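Local coordinates for protein halohydrin dehalogenase (Rhizobium radiobacter, PDB 4IY1) that catalyses the reversible dehalogenation of vicinal halohydrins to epoxides and also accepts cyanide as a nucleophile in opening epoxides, on a short-chain dehydrogenase/reductase scaffold, at residues 198-210 / 237-249. The protein carries 37 engineered substitutions. Residues are numbered along the deposited sequence; the frame is centred on the assembly and turned at random.
Sequences HVAWVRKYTALQR and FWLAGGFPVVERW. Engineered in segment 198-210: Trp201 (natural residue His), Arg203 (natural residue Lys), Tyr205 (natural residue Val). Engineered in segment 237-249: Val245 (natural residue Met), Val246 (natural residue Ile).
Tyr205, Ala207 and Leu208, where helix 196-205 runs out, meet the Ala240-Phe243 turn and the Pro244-Val245 residues after it, which follow the last strand, 236-239, of the Rossmann-type sheet of this short-chain dehydrogenase/reductase relative. The tight part is mostly backbone. Gly241 O receives Leu208 N in its carbonyl plane at 3.1 Å, with an N-H...O angle of 157°, and Ala207 N more weakly. Val245 N gives Tyr205 O a short but weak, bent hydrogen bond of 2.7 Å, and the buried, engineered Val245 packs its CG1 against the helix backbone, 3.4 Å from Lys204 O. Gly241 and Gly242 form the corners of a type I' turn whose positive phi angles suit glycine. Ala207 CB lies 3.8 Å from Gly242 CA, a close approach that the lack of a side chain on Gly242 allows. Thr206, the first residue to leave the helix, turns its hydroxyl back to Val202 O, so its polar end is used inside its own segment.

Beside this, aromatic side chains pack together. A chi1 of -180° places the Phe243 ring with CE2 against both Tyr205 CB and Trp201 CH2, 3.7 Å from each. Trp201, an engineered residue, meets it obliquely, with the planes at 37°; Pro244 CB rests over the centre of one Phe243 face, and Trp139 adds a further ring. The engineered Tyr205 carries its hydroxyl on to Tyr205 of the second subunit, while Lys161 of the third binds Gly242 O and Pro244 O, placing the contact at subunit interfaces.

Toward Lys204 the fit is looser and wetter. The long, extended lysine lies exposed, its CG over the Tyr205 ring. A water bridges the two segments here, donating to Lys204 O at 2.6 Å and to Val245 O at 2.8 Å.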
# COMPACT_ATOMS: atom_id res chain seq x y z
N HIS B 198 -16.60 -22.80 11.06
CA HIS B 198 -16.52 -21.59 10.26
C HIS B 198 -16.67 -20.40 11.14
O HIS B 198 -15.90 -19.44 11.04
CB HIS B 198 -17.59 -21.60 9.18
CG HIS B 198 -17.34 -22.61 8.11
ND1 HIS B 198 -17.20 -23.92 8.38
CD2 HIS B 198 -17.14 -22.46 6.74
CE1 HIS B 198 -16.91 -24.58 7.25
NE2 HIS B 198 -16.90 -23.69 6.24
N VAL B 199 -17.62 -20.50 12.07
CA VAL B 199 -17.86 -19.45 13.04
C VAL B 199 -16.60 -19.16 13.86
O VAL B 199 -16.30 -18.00 14.15
CB VAL B 199 -19.06 -19.80 13.94
CG1 VAL B 199 -19.00 -19.02 15.25
CG2 VAL B 199 -20.36 -19.50 13.20
N ALA B 200 -15.80 -20.19 14.10
CA ALA B 200 -14.60 -20.03 14.90
C ALA B 200 -13.51 -19.35 14.07
O ALA B 200 -12.70 -18.59 14.60
CB ALA B 200 -14.12 -21.38 15.42
N TRP B 201 -13.47 -19.66 12.78
CA TRP B 201 -12.52 -19.06 11.86
C TRP B 201 -12.75 -17.56 11.74
O TRP B 201 -11.80 -16.78 11.81
CB TRP B 201 -12.63 -19.74 10.49
CG TRP B 201 -11.56 -19.35 9.52
CD1 TRP B 201 -10.32 -19.97 9.31
CD2 TRP B 201 -11.62 -18.26 8.54
NE1 TRP B 201 -9.64 -19.35 8.28
CE2 TRP B 201 -10.35 -18.29 7.81
CE3 TRP B 201 -12.55 -17.27 8.23
CZ2 TRP B 201 -10.04 -17.36 6.83
CZ3 TRP B 201 -12.24 -16.34 7.23
CH2 TRP B 201 -11.00 -16.37 6.56
N VAL B 202 -14.02 -17.16 11.68
CA VAL B 202 -14.35 -15.75 11.54
C VAL B 202 -13.93 -14.98 12.79
O VAL B 202 -13.19 -13.97 12.70
CB VAL B 202 -15.84 -15.54 11.22
CG1 VAL B 202 -16.21 -14.07 11.37
CG2 VAL B 202 -16.15 -16.04 9.82
N ARG B 203 -14.25 -15.55 13.95
CA ARG B 203 -13.93 -14.94 15.22
C ARG B 203 -12.43 -14.88 15.46
O ARG B 203 -11.94 -13.97 16.12
CB ARG B 203 -14.64 -15.66 16.38
CG ARG B 203 -16.15 -15.78 16.18
CD ARG B 203 -16.86 -16.32 17.41
NE ARG B 203 -17.19 -15.26 18.35
CZ ARG B 203 -16.44 -14.92 19.39
NH1 ARG B 203 -15.31 -15.58 19.65
NH2 ARG B 203 -16.81 -13.92 20.18
N LYS B 204 -11.71 -15.82 14.87
CA LYS B 204 -10.27 -15.84 14.96
C LYS B 204 -9.57 -14.73 14.14
O LYS B 204 -8.64 -14.09 14.61
CB LYS B 204 -9.74 -17.19 14.54
CG LYS B 204 -8.31 -17.45 14.96
CD LYS B 204 -7.96 -18.90 14.70
CE LYS B 204 -6.53 -19.21 15.08
NZ LYS B 204 -6.21 -20.62 14.71
N TYR B 205 -9.97 -14.57 12.88
CA TYR B 205 -9.12 -13.86 11.91
C TYR B 205 -9.61 -12.44 11.57
O TYR B 205 -8.85 -11.62 11.04
CB TYR B 205 -8.91 -14.71 10.66
CG TYR B 205 -7.95 -15.86 10.87
CD1 TYR B 205 -6.63 -15.63 11.18
CD2 TYR B 205 -8.39 -17.18 10.81
CE1 TYR B 205 -5.74 -16.67 11.39
CE2 TYR B 205 -7.52 -18.23 11.06
CZ TYR B 205 -6.19 -17.97 11.34
OH TYR B 205 -5.29 -18.99 11.55
N THR B 206 -10.89 -12.18 11.83
CA THR B 206 -11.44 -10.83 11.74
C THR B 206 -11.37 -10.09 13.07
O THR B 206 -11.40 -10.71 14.15
CB THR B 206 -12.87 -10.81 11.13
OG1 THR B 206 -13.84 -11.01 12.16
CG2 THR B 206 -13.02 -11.88 10.07
N ALA B 207 -11.14 -8.78 13.01
CA ALA B 207 -11.00 -7.95 14.22
C ALA B 207 -12.34 -7.80 14.92
O ALA B 207 -12.41 -7.82 16.13
CB ALA B 207 -10.41 -6.56 13.91
N LEU B 208 -13.39 -7.55 14.15
CA LEU B 208 -14.70 -7.36 14.74
C LEU B 208 -15.35 -8.73 15.08
O LEU B 208 -16.44 -8.77 15.60
CB LEU B 208 -15.62 -6.56 13.80
CG LEU B 208 -15.45 -5.04 13.68
CD1 LEU B 208 -16.23 -4.56 12.47
CD2 LEU B 208 -15.91 -4.28 14.92
N GLN B 209 -14.70 -9.83 14.73
CA GLN B 209 -15.15 -11.16 15.13
C GLN B 209 -16.59 -11.45 14.68
O GLN B 209 -17.33 -12.14 15.37
CB GLN B 209 -15.03 -11.35 16.66
CG GLN B 209 -13.60 -11.33 17.15
CD GLN B 209 -13.50 -11.56 18.65
OE1 GLN B 209 -14.26 -10.98 19.43
NE2 GLN B 209 -12.50 -12.32 19.07
N ARG B 210 -16.98 -10.93 13.52
CA ARG B 210 -18.23 -11.27 12.87
C ARG B 210 -18.08 -11.12 11.36
O ARG B 210 -17.01 -10.73 10.89
CB ARG B 210 -19.37 -10.37 13.36
CG ARG B 210 -19.06 -8.89 13.25
CD ARG B 210 -20.34 -8.08 13.38
NE ARG B 210 -20.08 -6.64 13.28
CZ ARG B 210 -20.29 -5.92 12.19
NH1 ARG B 210 -20.70 -6.51 11.05
NH2 ARG B 210 -20.10 -4.61 12.23
N PHE B 237 -11.81 0.60 -0.90
CA PHE B 237 -12.29 0.48 0.48
C PHE B 237 -12.19 -0.97 0.89
O PHE B 237 -12.65 -1.83 0.18
CB PHE B 237 -13.75 0.91 0.57
CG PHE B 237 -13.99 2.32 0.17
CD1 PHE B 237 -14.00 3.33 1.12
CD2 PHE B 237 -14.12 2.66 -1.16
CE1 PHE B 237 -14.25 4.63 0.76
CE2 PHE B 237 -14.32 3.97 -1.53
CZ PHE B 237 -14.37 4.96 -0.58
N TRP B 238 -11.44 -1.23 1.96
CA TRP B 238 -11.21 -2.60 2.45
C TRP B 238 -12.26 -2.92 3.49
O TRP B 238 -12.14 -2.49 4.66
CB TRP B 238 -9.80 -2.74 3.00
CG TRP B 238 -8.71 -2.38 2.00
CD1 TRP B 238 -8.15 -1.11 1.74
CD2 TRP B 238 -8.08 -3.29 1.02
NE1 TRP B 238 -7.20 -1.19 0.72
CE2 TRP B 238 -7.10 -2.47 0.26
CE3 TRP B 238 -8.15 -4.66 0.77
CZ2 TRP B 238 -6.29 -3.02 -0.73
CZ3 TRP B 238 -7.35 -5.19 -0.26
CH2 TRP B 238 -6.44 -4.39 -0.98
N LEU B 239 -13.39 -3.42 2.99
CA LEU B 239 -14.59 -3.77 3.79
C LEU B 239 -14.44 -5.18 4.33
O LEU B 239 -15.02 -6.13 3.77
CB LEU B 239 -15.82 -3.78 2.88
CG LEU B 239 -17.13 -3.04 3.18
CD1 LEU B 239 -18.30 -3.61 2.39
CD2 LEU B 239 -17.47 -2.85 4.64
N ALA B 240 -13.60 -5.37 5.33
CA ALA B 240 -13.24 -6.72 5.75
C ALA B 240 -13.20 -6.85 7.29
O ALA B 240 -12.53 -7.74 7.82
CB ALA B 240 -11.89 -7.13 5.13
N GLY B 241 -13.85 -5.93 8.00
CA GLY B 241 -13.94 -5.98 9.48
C GLY B 241 -12.61 -6.15 10.20
O GLY B 241 -12.57 -6.71 11.30
N GLY B 242 -11.52 -5.70 9.58
CA GLY B 242 -10.18 -5.73 10.19
C GLY B 242 -9.41 -7.00 9.88
O GLY B 242 -8.32 -7.22 10.41
N PHE B 243 -9.96 -7.84 9.02
CA PHE B 243 -9.21 -9.00 8.52
C PHE B 243 -7.98 -8.51 7.76
O PHE B 243 -8.04 -7.46 7.13
CB PHE B 243 -10.10 -9.85 7.61
CG PHE B 243 -9.42 -11.07 7.06
CD1 PHE B 243 -8.77 -11.01 5.83
CD2 PHE B 243 -9.48 -12.28 7.73
CE1 PHE B 243 -8.18 -12.14 5.28
CE2 PHE B 243 -8.87 -13.41 7.20
CZ PHE B 243 -8.23 -13.34 5.97
N PRO B 244 -6.85 -9.23 7.85
CA PRO B 244 -6.60 -10.34 8.76
C PRO B 244 -6.06 -9.89 10.12
O PRO B 244 -5.36 -8.88 10.22
CB PRO B 244 -5.53 -11.16 8.03
CG PRO B 244 -4.84 -10.18 7.13
CD PRO B 244 -5.65 -8.90 7.07
N VAL B 245 -6.30 -10.72 11.13
CA VAL B 245 -5.76 -10.55 12.46
C VAL B 245 -5.08 -11.86 12.83
O VAL B 245 -5.69 -12.93 12.72
CB VAL B 245 -6.91 -10.17 13.44
CG1 VAL B 245 -6.98 -11.09 14.64
CG2 VAL B 245 -6.82 -8.72 13.85
N VAL B 246 -3.76 -11.81 13.03
CA VAL B 246 -3.03 -12.97 13.51
C VAL B 246 -2.68 -12.79 14.98
O VAL B 246 -2.57 -11.66 15.47
CB VAL B 246 -1.72 -13.26 12.73
CG1 VAL B 246 -1.92 -13.14 11.23
CG2 VAL B 246 -0.60 -12.37 13.20
N GLU B 247 -2.49 -13.91 15.67
CA GLU B 247 -2.33 -13.89 17.11
C GLU B 247 -0.89 -13.61 17.50
O GLU B 247 0.04 -13.78 16.68
CB GLU B 247 -2.82 -15.19 17.73
CG GLU B 247 -3.57 -15.00 19.05
CD GLU B 247 -4.38 -13.71 19.10
OE1 GLU B 247 -3.81 -12.64 19.42
OE2 GLU B 247 -5.61 -13.78 18.88
N ARG B 248 -0.71 -13.12 18.72
CA ARG B 248 0.62 -12.98 19.30
C ARG B 248 1.38 -14.29 19.20
O ARG B 248 0.78 -15.37 19.15
CB ARG B 248 0.50 -12.56 20.77
CG ARG B 248 -0.64 -11.58 21.03
CD ARG B 248 -0.56 -11.03 22.44
NE ARG B 248 -1.70 -11.45 23.24
CZ ARG B 248 -2.09 -10.83 24.35
NH1 ARG B 248 -1.43 -9.77 24.78
NH2 ARG B 248 -3.15 -11.27 25.02
N TRP B 249 2.71 -14.19 19.13
CA TRP B 249 3.59 -15.32 19.44
C TRP B 249 2.98 -16.16 20.53
O TRP B 249 2.45 -15.63 21.51
CB TRP B 249 4.95 -14.81 19.89
CG TRP B 249 5.53 -13.71 19.02
CD1 TRP B 249 5.18 -13.39 17.71
CD2 TRP B 249 6.64 -12.81 19.35
NE1 TRP B 249 5.94 -12.35 17.24
CE2 TRP B 249 6.85 -11.96 18.17
CE3 TRP B 249 7.45 -12.61 20.47
CZ2 TRP B 249 7.82 -10.98 18.13
CZ3 TRP B 249 8.44 -11.62 20.41
CH2 TRP B 249 8.61 -10.82 19.27
O HOH W 1 -6.06 -14.46 15.01